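Local coordinates for protein endo-xylogalacturonan hydrolase A (Aspergillus tubingensis, PDB 4C2L) that hydrolyses the xylose-substituted galacturonan backbone of xylogalacturonan in the hairy regions of pectin, as a secreted glycoside hydrolase of family 28, at residues R132-N143 with P155-T166; I227-G238 with T257-K268. All coordinates share one frame; numbering follows the deposited sequence. Where two conformers were deposited one is given.

Contact 1: R132-N143 with P155-T166; sequences RPTLLYITGGSN and PNVFNSVKGGAT
Pro-155 meets Arg-132 through its carbonyl: Arg-132 NH1 donates to Pro-155 O at 2.8 Å, a bent bond (137° at the hydrogen) with the oxygen tilted out of the guanidinium plane. A turn at chi3 (-78°) swings that guanidinium back over Asn-156, whose amide lies flat on one of its faces, the two planes 13° apart. Outside the pair, Asn-187 accepts from both Asn-156 ND2 and Arg-132 NH2, and Phe-124 makes a cation-pi contact with the arginine. Water 2 ties the Asn-156 backbone N to Pro-133 O and Val-157 O. The Val-157 side chain runs beside Thr-134, both pointing the same way, while Val-157 O takes a nearly straight bond from Leu-135 N.

Phe-158 O accepts from Leu-136 N where segment 132-143 turns its corner, and from there the strands pair in parallel. Asn-159 OD1 touches Leu-136 CB and CD2, 3.4 Å from each, while OD1 accepts from Gln-151 NE2 and ND2 donates to Gly-190 O. Ser-160 N reaches Leu-136 O, and Ser-160 O receives Ile-138 N; water 5, seated over the face of the Tyr-137 ring, links Ser-160 OG to Ile-138 O. Lys-162 lays its CD 3.3 Å from Tyr-137 OH, and the bend at chi3 keeps CE close to the same ring. The Lys-162 carbonyl is gripped from opposite faces by Gly-140 N and Ala-165 N, the latter closing a type I' turn through Gly-163 and Gly-164. Beyond that turn the register slips by one: Ala-165 CB packs 3.3 Å from Gly-140 O, Thr-166 N donates to Gly-141 O, and Thr-166 O accepts from Asn-143 N. Such stacking of successive coils, strand on parallel strand with aligned turns, is the hallmark of the right-handed parallel beta-helix of family 28.

Contact 2: I227-G238 with T257-K268; sequences ISCTGSHGISVG and TMINSTKAAGIK. With NAG (2-acetamido-2-deoxy-beta-D-glucopyranose), chain D; SO4 (sulfate ion), chain H; SO4 (sulfate ion), chain E.
Cys-229 and Met-258 meet sulfur to sulfur, SG to SD 3.4 Å, with Cys-229 disulfide-bonded to Cys-212. Bends at chi2 and chi3 (-54° and -70°) carry Met-258 CE to Ser-232 OG and Gly-234 CA. Val-237 CB packs on Ile-267 CG1.

Backbone bonds join two parallel strand pairs, 227-230 with 257-259 and 235-238 with 266-268. Between them the register shifts by one, and side chains share the work. Ser-232 OG and Ser-261 OG are hydrogen-bonded at 2.9 Å; the former also accepts from Gly-234 N in an ST turn. Lys-263 NZ donates to His-233 O (2.8 Å) and Ser-236 OG (3.1 Å), and the His-233 carbonyl points almost straight at it.

Of two sulfates, probably from the crystallisation liquor, one takes His-233 ND1 on O4 (3.2 Å) and Lys-268 NZ on O2 (2.8 Å); that lysine holds the other weakly. Asn-260 ND2 carries the N-linked sugar, and its OD1 accepts from Asn-293 ND2.

His-233, an active-site residue by similarity, also touches Asp-210, the probable proton donor. Strand 213-215 packs against Ile-235 and Val-237, Phe-289 of strand 279-294 against Met-258, and strand 296-301 against Ala-265.

Overall arrangement
Contacts 1 and 2 each join neighbouring coils of one parallel beta-helix, their centres 20 Å apart. Strands 134-139 and 159-162 of contact 1 lie in the same parallel sheet as strands 235-240 and 266-269 of contact 2, and each contact slips its register by one residue. Contact 2 is buried and includes a proposed catalytic residue; contact 1 is partly buried, with an exposed turn at one end, while the side chain of Asn-156 lies about 7 Å from that of Asp-210, the proton donor by similarity. Backbone bonds are supplemented in contact 1 by waters and a stacked arginine-asparagine pair, in contact 2 by a sulfur-sulfur contact, paired serine hydroxyls and Lys-263 bonding to the other segment.

Contact 1: R132-N143 with P155-T166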
loop_
_atom_site.group_PDB
_atom_site.type_symbol
_atom_site.label_atom_id
_atom_site.label_comp_id
_atom_site.label_asym_id
_atom_site.label_seq_id
_atom_site.Cartn_x
_atom_site.Cartn_y
_atom_site.Cartn_z
ATOM N N ARG A 132 8.460 9.797 -9.183
ATOM C CA ARG A 132 7.646 8.895 -10.020
ATOM C C ARG A 132 6.158 8.957 -9.676
ATOM O O ARG A 132 5.789 9.138 -8.508
ATOM C CB ARG A 132 8.117 7.446 -9.840
ATOM C CG ARG A 132 9.567 7.213 -10.231
ATOM C CD ARG A 132 10.063 5.915 -9.626
ATOM N NE ARG A 132 10.368 6.113 -8.202
ATOM C CZ ARG A 132 10.489 5.134 -7.313
ATOM N NH1 ARG A 132 10.283 3.870 -7.667
ATOM N NH2 ARG A 132 10.815 5.426 -6.052
ATOM N N PRO A 133 5.290 8.752 -10.682
ATOM C CA PRO A 133 3.849 8.789 -10.449
ATOM C C PRO A 133 3.301 7.502 -9.821
ATOM O O PRO A 133 3.908 6.443 -9.959
ATOM C CB PRO A 133 3.275 8.924 -11.866
ATOM C CG PRO A 133 4.290 8.215 -12.725
ATOM C CD PRO A 133 5.621 8.555 -12.108
ATOM N N THR A 134 2.140 7.619 -9.185
ATOM C CA THR A 134 1.336 6.473 -8.723
ATOM C C THR A 134 0.528 5.931 -9.880
ATOM O O THR A 134 0.008 6.709 -10.690
ATOM C CB THR A 134 0.404 6.966 -7.610
ATOM O OG1 THR A 134 1.245 7.355 -6.522
ATOM C CG2 THR A 134 -0.637 5.890 -7.171
ATOM N N LEU A 135 0.418 4.603 -9.964
ATOM C CA LEU A 135 -0.256 3.984 -11.110
ATOM C C LEU A 135 -1.767 4.273 -11.126
ATOM O O LEU A 135 -2.292 4.719 -12.164
ATOM C CB LEU A 135 0.014 2.464 -11.122
ATOM C CG LEU A 135 -0.735 1.692 -12.200
ATOM C CD1 LEU A 135 -0.211 2.097 -13.577
ATOM C CD2 LEU A 135 -0.529 0.204 -11.959
ATOM N N LEU A 136 -2.465 4.006 -10.009
ATOM C CA LEU A 136 -3.903 4.287 -9.891
ATOM C C LEU A 136 -4.091 5.198 -8.682
ATOM O O LEU A 136 -3.907 4.780 -7.523
ATOM C CB LEU A 136 -4.707 2.990 -9.710
ATOM C CG LEU A 136 -6.229 3.166 -9.585
ATOM C CD1 LEU A 136 -6.813 3.930 -10.781
ATOM C CD2 LEU A 136 -6.869 1.793 -9.481
ATOM N N TYR A 137 -4.430 6.446 -8.959
ATOM C CA TYR A 137 -4.426 7.483 -7.945
ATOM C C TYR A 137 -5.851 7.988 -7.779
ATOM O O TYR A 137 -6.417 8.638 -8.679
ATOM C CB TYR A 137 -3.498 8.612 -8.403
ATOM C CG TYR A 137 -3.321 9.730 -7.416
ATOM C CD1 TYR A 137 -2.296 9.683 -6.461
ATOM C CD2 TYR A 137 -4.136 10.864 -7.466
ATOM C CE1 TYR A 137 -2.117 10.716 -5.551
ATOM C CE2 TYR A 137 -3.959 11.911 -6.560
ATOM C CZ TYR A 137 -2.946 11.824 -5.614
ATOM O OH TYR A 137 -2.737 12.842 -4.717
ATOM N N ILE A 138 -6.445 7.655 -6.638
ATOM C CA ILE A 138 -7.837 8.003 -6.359
ATOM C C ILE A 138 -7.832 9.116 -5.314
ATOM O O ILE A 138 -7.222 8.980 -4.242
ATOM C CB ILE A 138 -8.603 6.764 -5.823
ATOM C CG1 ILE A 138 -8.803 5.744 -6.927
ATOM C CG2 ILE A 138 -9.962 7.155 -5.225
ATOM C CD1 ILE A 138 -9.019 4.333 -6.392
ATOM N N THR A 139 -8.488 10.235 -5.624
ATOM C CA THR A 139 -8.571 11.310 -4.657
ATOM C C THR A 139 -9.982 11.858 -4.642
ATOM O O THR A 139 -10.525 12.204 -5.692
ATOM C CB THR A 139 -7.523 12.416 -4.900
ATOM O OG1 THR A 139 -7.679 13.424 -3.898
ATOM C CG2 THR A 139 -7.642 13.025 -6.307
ATOM N N GLY A 140 -10.588 11.902 -3.456
ATOM C CA GLY A 140 -11.991 12.326 -3.367
ATOM C C GLY A 140 -12.936 11.348 -4.043
ATOM O O GLY A 140 -12.571 10.215 -4.356
ATOM N N GLY A 141 -14.178 11.785 -4.228
ATOM C CA GLY A 141 -15.204 10.979 -4.848
ATOM C C GLY A 141 -15.728 9.877 -3.943
ATOM O O GLY A 141 -15.472 9.865 -2.734
ATOM N N SER A 142 -16.457 8.950 -4.544
ATOM C CA SER A 142 -17.190 7.938 -3.794
ATOM C C SER A 142 -17.603 6.769 -4.669
ATOM O O SER A 142 -17.715 6.910 -5.894
ATOM C CB SER A 142 -18.431 8.566 -3.150
ATOM O OG SER A 142 -19.339 9.060 -4.132
ATOM N N ASN A 143 -17.858 5.625 -4.026
ATOM C CA ASN A 143 -18.420 4.454 -4.682
ATOM C C ASN A 143 -17.566 4.016 -5.869
ATOM O O ASN A 143 -18.004 4.052 -7.018
ATOM C CB ASN A 143 -19.878 4.728 -5.110
ATOM C CG ASN A 143 -20.759 5.177 -3.947
ATOM O OD1 ASN A 143 -21.578 6.097 -4.081
ATOM N ND2 ASN A 143 -20.588 4.543 -2.803
ATOM N N PRO A 155 5.813 2.171 -11.882
ATOM C CA PRO A 155 7.065 2.881 -11.597
ATOM C C PRO A 155 7.272 3.080 -10.086
ATOM O O PRO A 155 8.406 3.127 -9.612
ATOM C CB PRO A 155 6.853 4.257 -12.240
ATOM C CG PRO A 155 5.753 4.093 -13.213
ATOM C CD PRO A 155 4.934 2.881 -12.838
ATOM N N ASN A 156 6.179 3.159 -9.339
ATOM C CA ASN A 156 6.235 3.554 -7.917
ATOM C C ASN A 156 4.990 2.910 -7.277
ATOM O O ASN A 156 4.756 1.719 -7.457
ATOM C CB ASN A 156 6.211 5.101 -7.873
ATOM C CG ASN A 156 6.781 5.731 -6.577
ATOM O OD1 ASN A 156 7.137 6.920 -6.598
ATOM N ND2 ASN A 156 6.792 5.014 -5.470
ATOM N N VAL A 157 4.176 3.679 -6.552
ATOM C CA VAL A 157 3.038 3.100 -5.812
ATOM C C VAL A 157 2.008 2.529 -6.792
ATOM O O VAL A 157 1.746 3.131 -7.841
ATOM C CB VAL A 157 2.391 4.172 -4.896
ATOM C CG1 VAL A 157 1.109 3.646 -4.230
ATOM C CG2 VAL A 157 3.420 4.612 -3.845
ATOM N N PHE A 158 1.431 1.364 -6.467
ATOM C CA PHE A 158 0.375 0.791 -7.310
ATOM C C PHE A 158 -0.909 1.612 -7.162
ATOM O O PHE A 158 -1.449 2.133 -8.143
ATOM C CB PHE A 158 0.033 -0.641 -6.876
ATOM C CG PHE A 158 1.017 -1.702 -7.302
ATOM C CD1 PHE A 158 2.118 -2.032 -6.501
ATOM C CD2 PHE A 158 0.764 -2.462 -8.444
ATOM C CE1 PHE A 158 2.987 -3.068 -6.863
ATOM C CE2 PHE A 158 1.614 -3.504 -8.816
ATOM C CZ PHE A 158 2.733 -3.806 -8.037
ATOM N N ASN A 159 -1.432 1.689 -5.937
ATOM C CA ASN A 159 -2.742 2.292 -5.696
ATOM C C ASN A 159 -2.660 3.224 -4.514
ATOM O O ASN A 159 -2.065 2.886 -3.485
ATOM C CB ASN A 159 -3.770 1.208 -5.316
ATOM C CG ASN A 159 -3.931 0.169 -6.384
ATOM O OD1 ASN A 159 -4.515 0.440 -7.423
ATOM N ND2 ASN A 159 -3.382 -1.021 -6.152
ATOM N N SER A 160 -3.271 4.396 -4.647
ATOM C CA SER A 160 -3.357 5.349 -3.553
ATOM C C SER A 160 -4.802 5.843 -3.435
ATOM O O SER A 160 -5.463 6.032 -4.460
ATOM C CB SER A 160 -2.418 6.522 -3.831
ATOM O OG SER A 160 -2.493 7.486 -2.804
ATOM N N VAL A 161 -5.271 6.068 -2.209
ATOM C CA VAL A 161 -6.604 6.616 -1.992
ATOM C C VAL A 161 -6.427 7.739 -0.990
ATOM O O VAL A 161 -5.850 7.543 0.088
ATOM C CB VAL A 161 -7.582 5.559 -1.421
ATOM C CG1 VAL A 161 -8.961 6.176 -1.184
ATOM C CG2 VAL A 161 -7.701 4.364 -2.365
ATOM N N LYS A 162 -6.886 8.926 -1.366
ATOM C CA LYS A 162 -6.833 10.063 -0.462
ATOM C C LYS A 162 -7.930 11.065 -0.804
ATOM O O LYS A 162 -8.903 10.713 -1.472
ATOM C CB LYS A 162 -5.455 10.710 -0.480
ATOM C CG LYS A 162 -5.110 11.395 -1.777
ATOM C CD LYS A 162 -3.750 12.072 -1.629
ATOM C CE LYS A 162 -2.648 11.033 -1.636
ATOM N NZ LYS A 162 -1.365 11.675 -1.245
ATOM N N GLY A 163 -7.790 12.287 -0.302
ATOM C CA GLY A 163 -8.742 13.362 -0.597
ATOM C C GLY A 163 -10.159 13.170 -0.080
ATOM O O GLY A 163 -11.094 13.803 -0.591
ATOM N N GLY A 164 -10.332 12.303 0.917
ATOM C CA GLY A 164 -11.658 12.039 1.492
ATOM C C GLY A 164 -12.539 11.125 0.662
ATOM O O GLY A 164 -13.767 11.113 0.839
ATOM N N ALA A 165 -11.932 10.333 -0.232
ATOM C CA ALA A 165 -12.667 9.306 -0.980
ATOM C C ALA A 165 -13.457 8.454 -0.004
ATOM O O ALA A 165 -12.990 8.211 1.122
ATOM C CB ALA A 165 -11.704 8.426 -1.777
ATOM N N THR A 166 -14.650 8.020 -0.392
ATOM C CA THR A 166 -15.415 7.146 0.495
ATOM C C THR A 166 -16.006 5.969 -0.266
ATOM O O THR A 166 -16.350 6.099 -1.436
ATOM C CB THR A 166 -16.515 7.920 1.271
ATOM O OG1 THR A 166 -17.134 7.038 2.220
ATOM C CG2 THR A 166 -17.574 8.442 0.332
HETATM O O HOH W 1 8.062 9.458 -6.251
HETATM O O HOH W 2 3.527 3.736 -10.009
HETATM O O HOH W 3 3.986 6.836 -6.454
HETATM O O HOH W 4 0.195 8.200 -4.345
HETATM O O HOH W 5 -4.452 9.093 -4.142
HETATM O O HOH W 6 -16.042 11.803 -0.918
#

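Contact 2: I227-G238 with T257-K268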
loop_
_atom_site.group_PDB
_atom_site.type_symbol
_atom_site.label_atom_id
_atom_site.label_comp_id
_atom_site.label_asym_id
_atom_site.label_seq_id
_atom_site.Cartn_x
_atom_site.Cartn_y
_atom_site.Cartn_z
ATOM N N ILE A 227 -5.168 -11.367 2.016
ATOM C CA ILE A 227 -4.159 -10.732 1.206
ATOM C C ILE A 227 -2.890 -11.550 1.308
ATOM O O ILE A 227 -2.566 -12.105 2.375
ATOM C CB ILE A 227 -3.959 -9.249 1.629
ATOM C CG1 ILE A 227 -2.935 -8.559 0.729
ATOM C CG2 ILE A 227 -3.537 -9.137 3.100
ATOM C CD1 ILE A 227 -3.044 -7.041 0.778
ATOM N N SER A 228 -2.201 -11.676 0.180
ATOM C CA SER A 228 -0.895 -12.296 0.160
ATOM C C SER A 228 0.120 -11.274 -0.330
ATOM O O SER A 228 -0.110 -10.603 -1.337
ATOM C CB SER A 228 -0.906 -13.513 -0.770
ATOM O OG SER A 228 0.407 -14.005 -0.910
ATOM N N CYS A 229 1.231 -11.162 0.386
ATOM C CA CYS A 229 2.285 -10.188 0.061
ATOM C C CYS A 229 3.640 -10.879 0.070
ATOM O O CYS A 229 4.010 -11.527 1.060
ATOM C CB CYS A 229 2.323 -9.049 1.089
ATOM S SG CYS A 229 0.704 -8.422 1.620
ATOM N N THR A 230 4.396 -10.713 -1.011
ATOM C CA THR A 230 5.719 -11.327 -1.122
ATOM C C THR A 230 6.766 -10.259 -1.385
ATOM O O THR A 230 6.639 -9.497 -2.337
ATOM C CB THR A 230 5.754 -12.366 -2.268
ATOM O OG1 THR A 230 4.779 -13.381 -2.024
ATOM C CG2 THR A 230 7.109 -13.010 -2.366
ATOM N N GLY A 231 7.779 -10.196 -0.531
ATOM C CA GLY A 231 8.872 -9.252 -0.704
ATOM C C GLY A 231 8.557 -7.857 -0.204
ATOM O O GLY A 231 9.327 -6.925 -0.434
ATOM N N SER A 232 7.447 -7.728 0.521
ATOM C CA SER A 232 6.959 -6.421 0.951
ATOM C C SER A 232 7.613 -5.910 2.246
ATOM O O SER A 232 8.467 -6.572 2.828
ATOM C CB SER A 232 5.427 -6.470 1.077
ATOM O OG SER A 232 5.033 -7.065 2.302
ATOM N N HIS A 233 7.223 -4.715 2.671
ATOM C CA HIS A 233 7.630 -4.181 3.967
ATOM C C HIS A 233 6.501 -4.296 4.967
ATOM O O HIS A 233 6.528 -3.665 6.023
ATOM C CB HIS A 233 8.076 -2.741 3.808
ATOM C CG HIS A 233 9.353 -2.578 3.019
ATOM N ND1 HIS A 233 9.943 -1.373 2.842
ATOM C CD2 HIS A 233 10.158 -3.515 2.365
ATOM C CE1 HIS A 233 11.064 -1.529 2.111
ATOM N NE2 HIS A 233 11.200 -2.842 1.826
ATOM N N GLY A 234 5.492 -5.095 4.626
ATOM C CA GLY A 234 4.410 -5.464 5.546
ATOM C C GLY A 234 3.111 -4.676 5.455
ATOM O O GLY A 234 2.972 -3.790 4.613
ATOM N N ILE A 235 2.159 -5.036 6.314
ATOM C CA ILE A 235 0.916 -4.289 6.490
ATOM C C ILE A 235 1.294 -3.286 7.564
ATOM O O ILE A 235 1.516 -3.659 8.716
ATOM C CB ILE A 235 -0.219 -5.215 6.992
ATOM C CG1 ILE A 235 -0.492 -6.364 6.016
ATOM C CG2 ILE A 235 -1.506 -4.439 7.271
ATOM C CD1 ILE A 235 -1.012 -5.959 4.661
ATOM N N SER A 236 1.395 -2.018 7.165
ATOM C CA SER A 236 2.150 -1.044 7.924
ATOM C C SER A 236 1.326 0.204 8.229
ATOM O O SER A 236 0.767 0.807 7.323
ATOM C CB SER A 236 3.378 -0.661 7.075
ATOM O OG SER A 236 4.306 0.124 7.798
ATOM N N VAL A 237 1.218 0.575 9.503
ATOM C CA VAL A 237 0.624 1.870 9.844
ATOM C C VAL A 237 1.742 2.903 9.774
ATOM O O VAL A 237 2.755 2.805 10.479
ATOM C CB VAL A 237 -0.026 1.896 11.247
ATOM C CG1 VAL A 237 -0.446 3.318 11.627
ATOM C CG2 VAL A 237 -1.232 0.956 11.304
ATOM N N GLY A 238 1.551 3.909 8.937
ATOM C CA GLY A 238 2.503 5.013 8.853
ATOM C C GLY A 238 3.329 5.071 7.567
ATOM O O GLY A 238 2.977 4.430 6.560
ATOM N N THR A 257 -1.161 -13.356 4.402
ATOM C CA THR A 257 -0.011 -14.242 4.246
ATOM C C THR A 257 1.160 -13.393 3.790
ATOM O O THR A 257 1.163 -12.870 2.665
ATOM C CB THR A 257 -0.313 -15.347 3.229
ATOM O OG1 THR A 257 -1.462 -16.074 3.675
ATOM C CG2 THR A 257 0.904 -16.316 3.081
ATOM N N MET A 258 2.143 -13.251 4.681
ATOM C CA MET A 258 3.272 -12.364 4.498
ATOM C C MET A 258 4.525 -13.210 4.288
ATOM O O MET A 258 4.995 -13.899 5.208
ATOM C CB MET A 258 3.429 -11.454 5.729
ATOM C CG MET A 258 2.162 -10.673 6.088
ATOM S SD MET A 258 1.474 -9.703 4.726
ATOM C CE MET A 258 2.714 -8.439 4.603
ATOM N N ILE A 259 5.040 -13.167 3.067
ATOM C CA ILE A 259 6.132 -14.029 2.639
ATOM C C ILE A 259 7.357 -13.170 2.332
ATOM O O ILE A 259 7.255 -12.194 1.581
ATOM C CB ILE A 259 5.724 -14.794 1.352
ATOM C CG1 ILE A 259 4.448 -15.614 1.593
ATOM C CG2 ILE A 259 6.881 -15.657 0.866
ATOM C CD1 ILE A 259 3.709 -16.026 0.329
ATOM N N ASN A 260 8.508 -13.510 2.916
ATOM C CA ASN A 260 9.753 -12.809 2.608
ATOM C C ASN A 260 9.637 -11.299 2.749
ATOM O O ASN A 260 10.198 -10.551 1.947
ATOM C CB ASN A 260 10.192 -13.115 1.167
ATOM C CG ASN A 260 10.654 -14.538 0.988
ATOM O OD1 ASN A 260 10.763 -15.293 1.950
ATOM N ND2 ASN A 260 10.917 -14.917 -0.261
ATOM N N SER A 261 8.899 -10.847 3.757
ATOM C CA SER A 261 8.696 -9.425 3.967
ATOM C C SER A 261 9.638 -8.924 5.079
ATOM O O SER A 261 10.144 -9.723 5.881
ATOM C CB SER A 261 7.213 -9.152 4.260
ATOM O OG SER A 261 6.406 -9.475 3.114
ATOM N N THR A 262 9.910 -7.627 5.118
ATOM C CA THR A 262 10.811 -7.129 6.169
ATOM C C THR A 262 10.126 -7.193 7.534
ATOM O O THR A 262 10.772 -7.425 8.549
ATOM C CB THR A 262 11.313 -5.696 5.901
ATOM O OG1 THR A 262 10.191 -4.832 5.717
ATOM C CG2 THR A 262 12.232 -5.644 4.664
ATOM N N LYS A 263 8.823 -6.949 7.549
ATOM C CA LYS A 263 7.971 -7.202 8.721
ATOM C C LYS A 263 6.640 -7.664 8.177
ATOM O O LYS A 263 6.243 -7.269 7.078
ATOM C CB LYS A 263 7.815 -5.955 9.612
ATOM C CG LYS A 263 7.041 -4.803 8.967
ATOM C CD LYS A 263 6.930 -3.594 9.888
ATOM C CE LYS A 263 6.067 -2.486 9.282
ATOM N NZ LYS A 263 6.743 -1.811 8.145
ATOM N N ALA A 264 5.951 -8.529 8.908
ATOM C CA ALA A 264 4.623 -8.929 8.498
ATOM C C ALA A 264 3.658 -7.769 8.740
ATOM O O ALA A 264 2.771 -7.493 7.943
ATOM C CB ALA A 264 4.177 -10.164 9.261
ATOM N N ALA A 265 3.865 -7.071 9.845
ATOM C CA ALA A 265 2.954 -5.993 10.222
ATOM C C ALA A 265 3.662 -5.057 11.159
ATOM O O ALA A 265 4.620 -5.449 11.833
ATOM C CB ALA A 265 1.710 -6.557 10.885
ATOM N N GLY A 266 3.223 -3.802 11.198
ATOM C CA GLY A 266 3.830 -2.891 12.152
ATOM C C GLY A 266 3.252 -1.498 12.153
ATOM O O GLY A 266 2.319 -1.189 11.396
ATOM N N ILE A 267 3.815 -0.687 13.046
ATOM C CA ILE A 267 3.451 0.716 13.222
ATOM C C ILE A 267 4.737 1.534 13.210
ATOM O O ILE A 267 5.710 1.153 13.869
ATOM C CB ILE A 267 2.703 0.931 14.564
ATOM C CG1 ILE A 267 1.405 0.105 14.571
ATOM C CG2 ILE A 267 2.381 2.423 14.754
ATOM C CD1 ILE A 267 0.706 0.031 15.916
ATOM N N LYS A 268 4.753 2.652 12.473
ATOM C CA LYS A 268 5.946 3.492 12.392
ATOM C C LYS A 268 5.565 4.933 12.641
ATOM O O LYS A 268 4.747 5.490 11.917
ATOM C CB LYS A 268 6.585 3.475 10.997
ATOM C CG LYS A 268 6.738 2.147 10.314
ATOM C CD LYS A 268 7.680 2.289 9.116
ATOM C CE LYS A 268 7.147 3.227 8.048
ATOM N NZ LYS A 268 7.723 2.920 6.697
HETATM C C1 NAG D . 11.399 -16.252 -0.494
HETATM C C2 NAG D . 11.238 -16.654 -1.952
HETATM C C3 NAG D . 11.969 -17.961 -2.266
HETATM C C4 NAG D . 13.412 -17.904 -1.783
HETATM C C5 NAG D . 13.396 -17.542 -0.296
HETATM C C6 NAG D . 14.798 -17.493 0.301
HETATM C C7 NAG D . 9.144 -16.297 -3.154
HETATM C C8 NAG D . 7.711 -16.728 -3.216
HETATM N N2 NAG D . 9.838 -16.893 -2.198
HETATM O O3 NAG D . 11.904 -18.184 -3.659
HETATM O O4 NAG D . 14.050 -19.154 -1.983
HETATM O O5 NAG D . 12.767 -16.270 -0.135
HETATM O O6 NAG D . 15.542 -16.510 -0.379
HETATM O O7 NAG D . 9.620 -15.465 -3.933
HETATM S S SO4 H . 10.605 1.012 5.684
HETATM O O1 SO4 H . 12.062 0.910 5.447
HETATM O O2 SO4 H . 10.352 2.016 6.737
HETATM O O3 SO4 H . 10.126 -0.310 6.143
HETATM O O4 SO4 H . 9.882 1.382 4.440
HETATM S S SO4 E . 6.989 6.191 4.632
HETATM O O1 SO4 E . 7.872 5.101 4.168
HETATM O O2 SO4 E . 7.814 7.176 5.376
HETATM O O3 SO4 E . 5.962 5.561 5.475
HETATM O O4 SO4 E . 6.400 6.884 3.473
HETATM O O HOH W 7 -3.941 -14.971 2.950
HETATM O O HOH W 8 4.632 2.293 6.304
#